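Side-chain contacts in 3,4-dihydroxybenzoate decarboxylase (Enterobacter cloacae, PDB 5NY5), which probably catalyses the reversible decarboxylation of 3,4-dihydroxybenzoate to catechol, using a prenylated flavin cofactor and a manganese ion: residues N6-R9 / S10-L14; P127-L131 / R132-P136. One frame throughout, in Å; residues are numbered along the deposited sequence.

Contact 1 (N6-R9 / S10-L14); sequences NDLR and SAIAL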
ATOM      1  N   ASN A   6     -33.325  33.647 -31.940  1.00 60.57           N
ATOM      2  CA  ASN A   6     -34.084  34.055 -30.769  1.00 60.52           C
ATOM      3  C   ASN A   6     -35.089  33.011 -30.312  1.00 59.23           C
ATOM      4  O   ASN A   6     -35.832  33.273 -29.362  1.00 59.28           O
ATOM      5  CB  ASN A   6     -34.808  35.389 -31.023  1.00 62.32           C
ATOM      6  CG  ASN A   6     -35.742  35.340 -32.222  1.00 63.00           C
ATOM      7  OD1 ASN A   6     -36.124  34.270 -32.694  1.00 62.02           O
ATOM      8  ND2 ASN A   6     -36.119  36.512 -32.715  1.00 64.86           N
ATOM      9  N   ASP A   7     -35.143  31.846 -30.950  1.00 58.27           N
ATOM     10  CA  ASP A   7     -36.039  30.779 -30.530  1.00 57.19           C
ATOM     11  C   ASP A   7     -35.528  29.465 -31.110  1.00 56.09           C
ATOM     12  O   ASP A   7     -34.473  29.411 -31.746  1.00 56.15           O
ATOM     13  CB  ASP A   7     -37.485  31.066 -30.948  1.00 58.01           C
ATOM     14  CG  ASP A   7     -37.615  31.430 -32.418  1.00 59.09           C
ATOM     15  OD1 ASP A   7     -36.726  31.069 -33.217  1.00 58.92           O
ATOM     16  OD2 ASP A   7     -38.622  32.075 -32.775  1.00 60.27           O
ATOM     17  N   LEU A   8     -36.295  28.399 -30.882  1.00 55.25           N
ATOM     18  CA  LEU A   8     -35.900  27.083 -31.367  1.00 54.31           C
ATOM     19  C   LEU A   8     -35.893  27.025 -32.891  1.00 54.95           C
ATOM     20  O   LEU A   8     -34.981  26.448 -33.493  1.00 54.63           O
ATOM     21  CB  LEU A   8     -36.832  26.021 -30.789  1.00 53.58           C
ATOM     22  CG  LEU A   8     -36.665  24.587 -31.284  1.00 52.79           C
ATOM     23  CD1 LEU A   8     -35.262  24.074 -31.007  1.00 52.01           C
ATOM     24  CD2 LEU A   8     -37.704  23.700 -30.629  1.00 52.42           C
ATOM     25  N   ARG A   9     -36.896  27.625 -33.534  1.00 56.02           N
ATOM     26  CA  ARG A   9     -37.027  27.486 -34.981  1.00 56.78           C
ATOM     27  C   ARG A   9     -35.964  28.275 -35.734  1.00 57.67           C
ATOM     28  O   ARG A   9     -35.540  27.856 -36.816  1.00 57.99           O
ATOM     29  CB  ARG A   9     -38.427  27.904 -35.420  1.00 57.86           C
ATOM     30  CG  ARG A   9     -39.521  27.042 -34.818  1.00 57.24           C
ATOM     31  CD  ARG A   9     -40.881  27.384 -35.383  1.00 58.49           C
ATOM     32  NE  ARG A   9     -41.952  26.747 -34.623  1.00 58.14           N
ATOM     33  CZ  ARG A   9     -43.216  26.679 -35.026  1.00 59.11           C
ATOM     34  NH1 ARG A   9     -43.571  27.199 -36.192  1.00 60.46           N
ATOM     35  NH2 ARG A   9     -44.122  26.081 -34.265  1.00 58.89           N
ATOM     36  N   SER A  10     -35.518  29.409 -35.191  1.00 58.25           N
ATOM     37  CA  SER A  10     -34.402  30.109 -35.817  1.00 59.20           C
ATOM     38  C   SER A  10     -33.093  29.355 -35.620  1.00 58.22           C
ATOM     39  O   SER A  10     -32.169  29.498 -36.427  1.00 58.93           O
ATOM     40  CB  SER A  10     -34.293  31.535 -35.276  1.00 60.29           C
ATOM     41  OG  SER A  10     -34.659  31.602 -33.910  1.00 59.50           O
ATOM     42  N   ALA A  11     -32.998  28.542 -34.567  1.00 56.75           N
ATOM     43  CA  ALA A  11     -31.807  27.720 -34.382  1.00 55.89           C
ATOM     44  C   ALA A  11     -31.784  26.557 -35.363  1.00 55.54           C
ATOM     45  O   ALA A  11     -30.732  26.233 -35.926  1.00 55.69           O
ATOM     46  CB  ALA A  11     -31.738  27.210 -32.942  1.00 54.65           C
ATOM     47  N   ILE A  12     -32.934  25.914 -35.575  1.00 55.20           N
ATOM     48  CA  ILE A  12     -33.021  24.844 -36.565  1.00 55.09           C
ATOM     49  C   ILE A  12     -32.650  25.368 -37.945  1.00 56.49           C
ATOM     50  O   ILE A  12     -32.010  24.669 -38.741  1.00 56.60           O
ATOM     51  CB  ILE A  12     -34.431  24.226 -36.549  1.00 54.82           C
ATOM     52  CG1 ILE A  12     -34.702  23.557 -35.200  1.00 53.57           C
ATOM     53  CG2 ILE A  12     -34.603  23.238 -37.691  1.00 55.04           C
ATOM     54  CD1 ILE A  12     -36.089  22.968 -35.077  1.00 53.48           C
ATOM     55  N   ALA A  13     -33.032  26.612 -38.244  1.00 57.75           N
ATOM     56  CA  ALA A  13     -32.705  27.201 -39.536  1.00 59.37           C
ATOM     57  C   ALA A  13     -31.200  27.325 -39.721  1.00 59.68           C
ATOM     58  O   ALA A  13     -30.684  27.138 -40.829  1.00 60.62           O
ATOM     59  CB  ALA A  13     -33.380  28.564 -39.675  1.00 60.78           C
ATOM     60  N   LEU A  14     -30.475  27.641 -38.645  1.00 59.06           N
ATOM     61  CA  LEU A  14     -29.021  27.714 -38.738  1.00 59.42           C
ATOM     62  C   LEU A  14     -28.416  26.337 -38.976  1.00 58.51           C
ATOM     63  O   LEU A  14     -27.458  26.200 -39.746  1.00 59.32           O
ATOM     64  CB  LEU A  14     -28.440  28.344 -37.472  1.00 59.07           C
ATOM     65  CG  LEU A  14     -26.912  28.372 -37.387  1.00 59.44           C
ATOM     66  CD1 LEU A  14     -26.320  29.105 -38.577  1.00 61.41           C
ATOM     67  CD2 LEU A  14     -26.454  29.011 -36.092  1.00 59.21           C
TER
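D7 and S10 face each other across the first turn of helix 8-16, with D7 as the N-cap residue. CB of D7 lies 4.1 Å from S10 OG, and a chi1 of 51° places CG of D7 between its own backbone N and carbonyl carbon, on the side of S10. This torsion brings CG of D7 within 4.0 Å of S10 N. Of the two carboxylate oxygens, OD1 of D7 accepts from S10 N at 2.8 Å, although OD1 and S10 OG are modelled too close together for the exact length to be trusted. OD2 has a different partner, a salt bridge to R260, so both oxygens probably have a partner. In return S10 OG accepts from D7 N at 3.0 Å, with the same reservation about its place.

Past the cap, the first firm bond of the helix runs from I12 N to L8 O at 3.0 Å, the donor lying in the carbonyl plane. In the same turn, CD1 of I12 meets CG of L8 at 4.2 Å, and both leucine and isoleucine also rest on L72 of strand 70-73. The reciprocal side-chain-to-backbone pairing of D7 and S10 is a capping box, here opening helix 8-16.

Contact 2 (P127-L131 / R132-P136); sequences PDFDL and RKLLP
The carboxylate of D130 and the guanidinium of R132 lie with their planes 45° apart, joined by a salt bridge. NH1 of R132 meets OD1 of D130 on its syn side at 3.1 Å and makes a weak, longer bond to OD2 at 3.3 Å. The arginine chain, bent at chi2 and chi3, curls back past the carboxylate, so that CD of R132 lies 3.2 Å from D130 OD1, and presents the edge of the guanidinium. The backbone N of R132 approaches OD1 of D130 from the opposite face, 54° out of the carboxylate plane, at 3.0 Å. Two donors on one oxygen, one from each face, should limit rotation of the carboxylate. This backbone bond is a capping bond: D130 is the N-cap of the short helix 131-134, and its CG, anti to the backbone N (chi1 -169°), carries the carboxylate to R132 N.

K133 crosses D130 at about a right angle, its CG 3.7 Å from D130 CB. NZ of K133 remains 4.1 Å from D130 OD2, too far for a salt bridge, though the opposite charges probably attract.

On the apolar side, F129 and L134 also meet nearly perpendicularly, CE2 of F129 3.8 Å from CD2 of L134, and both lean on F122 and V309 of the neighbouring strands. L131 approaches L135 at a slant, methyl against methyl, CD1 to CD1 at 4.1 Å, while L135 N bonds back to L131 O as the chain leaves the helix.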
ATOM      1  N   PRO A 127     -63.714  20.019 -18.972  1.00 84.21           N
ATOM      2  CA  PRO A 127     -63.828  18.605 -18.580  1.00 83.79           C
ATOM      3  C   PRO A 127     -63.251  17.642 -19.599  1.00 82.40           C
ATOM      4  O   PRO A 127     -62.876  16.526 -19.224  1.00 82.89           O
ATOM      5  CB  PRO A 127     -65.340  18.407 -18.416  1.00 90.95           C
ATOM      6  CG  PRO A 127     -65.951  19.452 -19.288  1.00 91.77           C
ATOM      7  CD  PRO A 127     -65.027  20.636 -19.222  1.00 87.46           C
ATOM      8  N   ASP A 128     -63.168  18.029 -20.870  1.00 81.42           N
ATOM      9  CA  ASP A 128     -62.560  17.197 -21.897  1.00 79.96           C
ATOM     10  C   ASP A 128     -61.058  17.416 -22.017  1.00 77.09           C
ATOM     11  O   ASP A 128     -60.433  16.865 -22.928  1.00 75.74           O
ATOM     12  CB  ASP A 128     -63.232  17.449 -23.248  1.00 80.76           C
ATOM     13  CG  ASP A 128     -64.688  17.035 -23.258  1.00 83.71           C
ATOM     14  OD1 ASP A 128     -65.005  15.966 -22.696  1.00 84.79           O
ATOM     15  OD2 ASP A 128     -65.518  17.781 -23.820  1.00 85.12           O
ATOM     16  N   PHE A 129     -60.469  18.207 -21.123  1.00 76.27           N
ATOM     17  CA  PHE A 129     -59.030  18.421 -21.146  1.00 73.74           C
ATOM     18  C   PHE A 129     -58.298  17.147 -20.745  1.00 72.83           C
ATOM     19  O   PHE A 129     -58.699  16.445 -19.812  1.00 74.08           O
ATOM     20  CB  PHE A 129     -58.650  19.565 -20.208  1.00 73.44           C
ATOM     21  CG  PHE A 129     -57.174  19.825 -20.131  1.00 71.08           C
ATOM     22  CD1 PHE A 129     -56.408  19.258 -19.128  1.00 70.36           C
ATOM     23  CD2 PHE A 129     -56.554  20.640 -21.060  1.00 69.77           C
ATOM     24  CE1 PHE A 129     -55.051  19.496 -19.055  1.00 68.36           C
ATOM     25  CE2 PHE A 129     -55.197  20.882 -20.992  1.00 67.79           C
ATOM     26  CZ  PHE A 129     -54.446  20.309 -19.987  1.00 67.07           C
ATOM     27  N   ASP A 130     -57.216  16.852 -21.460  1.00 70.81           N
ATOM     28  CA  ASP A 130     -56.405  15.673 -21.175  1.00 69.87           C
ATOM     29  C   ASP A 130     -55.002  15.932 -21.693  1.00 67.47           C
ATOM     30  O   ASP A 130     -54.814  16.127 -22.898  1.00 66.74           O
ATOM     31  CB  ASP A 130     -56.999  14.421 -21.820  1.00 70.87           C
ATOM     32  CG  ASP A 130     -56.340  13.142 -21.332  1.00 70.44           C
ATOM     33  OD1 ASP A 130     -55.273  13.221 -20.692  1.00 69.05           O
ATOM     34  OD2 ASP A 130     -56.889  12.052 -21.593  1.00 71.65           O
ATOM     35  N   LEU A 131     -54.023  15.926 -20.788  1.00 66.41           N
ATOM     36  CA  LEU A 131     -52.645  16.183 -21.187  1.00 64.29           C
ATOM     37  C   LEU A 131     -52.123  15.096 -22.114  1.00 63.44           C
ATOM     38  O   LEU A 131     -51.252  15.360 -22.951  1.00 61.99           O
ATOM     39  CB  LEU A 131     -51.765  16.302 -19.944  1.00 63.65           C
ATOM     40  CG  LEU A 131     -50.433  17.034 -20.086  1.00 61.82           C
ATOM     41  CD1 LEU A 131     -50.624  18.353 -20.813  1.00 61.67           C
ATOM     42  CD2 LEU A 131     -49.815  17.259 -18.716  1.00 61.72           C
ATOM     43  N   ARG A 132     -52.646  13.874 -21.989  1.00 64.49           N
ATOM     44  CA  ARG A 132     -52.212  12.787 -22.859  1.00 63.92           C
ATOM     45  C   ARG A 132     -52.641  13.024 -24.302  1.00 64.01           C
ATOM     46  O   ARG A 132     -51.884  12.733 -25.234  1.00 62.87           O
ATOM     47  CB  ARG A 132     -52.760  11.452 -22.356  1.00 66.97           C
ATOM     48  CG  ARG A 132     -52.096  10.911 -21.100  1.00 66.05           C
ATOM     49  CD  ARG A 132     -52.708  11.486 -19.832  1.00 67.26           C
ATOM     50  NE  ARG A 132     -52.985  10.442 -18.850  1.00 70.73           N
ATOM     51  CZ  ARG A 132     -54.196   9.954 -18.598  1.00 73.27           C
ATOM     52  NH1 ARG A 132     -55.252  10.425 -19.249  1.00 71.05           N
ATOM     53  NH2 ARG A 132     -54.352   9.001 -17.690  1.00 72.77           N
ATOM     54  N   LYS A 133     -53.857  13.538 -24.509  1.00 65.50           N
ATOM     55  CA  LYS A 133     -54.302  13.861 -25.859  1.00 65.79           C
ATOM     56  C   LYS A 133     -53.565  15.061 -26.433  1.00 64.42           C
ATOM     57  O   LYS A 133     -53.508  15.215 -27.657  1.00 64.24           O
ATOM     58  CB  LYS A 133     -55.805  14.150 -25.881  1.00 67.95           C
ATOM     59  CG  LYS A 133     -56.697  13.078 -25.282  1.00 69.76           C
ATOM     60  CD  LYS A 133     -58.159  13.493 -25.413  1.00 71.99           C
ATOM     61  CE  LYS A 133     -59.080  12.632 -24.564  1.00 74.06           C
ATOM     62  NZ  LYS A 133     -59.078  11.204 -24.984  1.00 74.55           N
ATOM     63  N   LEU A 134     -53.003  15.910 -25.578  1.00 63.62           N
ATOM     64  CA  LEU A 134     -52.439  17.181 -26.008  1.00 62.72           C
ATOM     65  C   LEU A 134     -50.979  17.065 -26.426  1.00 60.84           C
ATOM     66  O   LEU A 134     -50.588  17.608 -27.465  1.00 60.34           O
ATOM     67  CB  LEU A 134     -52.584  18.209 -24.884  1.00 63.03           C
ATOM     68  CG  LEU A 134     -52.627  19.685 -25.267  1.00 63.11           C
ATOM     69  CD1 LEU A 134     -53.575  19.898 -26.430  1.00 64.30           C
ATOM     70  CD2 LEU A 134     -53.066  20.511 -24.075  1.00 63.95           C
ATOM     71  N   LEU A 135     -50.161  16.363 -25.643  1.00 65.59           N
ATOM     72  CA  LEU A 135     -48.730  16.302 -25.883  1.00 58.42           C
ATOM     73  C   LEU A 135     -48.273  14.842 -25.932  1.00 57.95           C
ATOM     74  O   LEU A 135     -48.578  14.069 -25.012  1.00 58.55           O
ATOM     75  CB  LEU A 135     -47.969  17.061 -24.793  1.00 57.60           C
ATOM     76  CG  LEU A 135     -48.339  18.540 -24.677  1.00 58.04           C
ATOM     77  CD1 LEU A 135     -47.630  19.185 -23.503  1.00 57.56           C
ATOM     78  CD2 LEU A 135     -48.005  19.260 -25.967  1.00 57.62           C
ATOM     79  N   PRO A 136     -47.596  14.459 -26.922  1.00 57.20           N
ATOM     80  CA  PRO A 136     -47.055  13.086 -26.984  1.00 56.89           C
ATOM     81  C   PRO A 136     -45.712  12.963 -26.266  1.00 55.64           C
ATOM     82  O   PRO A 136     -44.636  12.897 -26.862  1.00 54.61           O
ATOM     83  CB  PRO A 136     -46.924  12.849 -28.490  1.00 56.78           C
ATOM     84  CG  PRO A 136     -46.624  14.204 -29.038  1.00 56.27           C
ATOM     85  CD  PRO A 136     -47.366  15.197 -28.176  1.00 56.86           C
TER

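Overall arrangement
Contacts 1 and 2 do not touch: their centres are 27 Å apart and their nearest atoms about 11 Å. Both have an aspartate N-cap, but only contact 1 completes a capping box. Two short stretches of chain connect their surroundings. In residues 66-72, Y66 and S69 meet contact 2, whereas L72 touches contact 1. Likewise V309 of strand 303-311 supports contact 2 and I316 of strand 316-319 supports contact 1. Both contacts lie away from the residues of the prenylated flavin and manganese sites, including D166, H189 and E233; neither ligand is bound in this apo chain. A glycerol, probably from the crystallisation liquor, sits about 3 Å from the side chain of R9, which forms a salt bridge with E262.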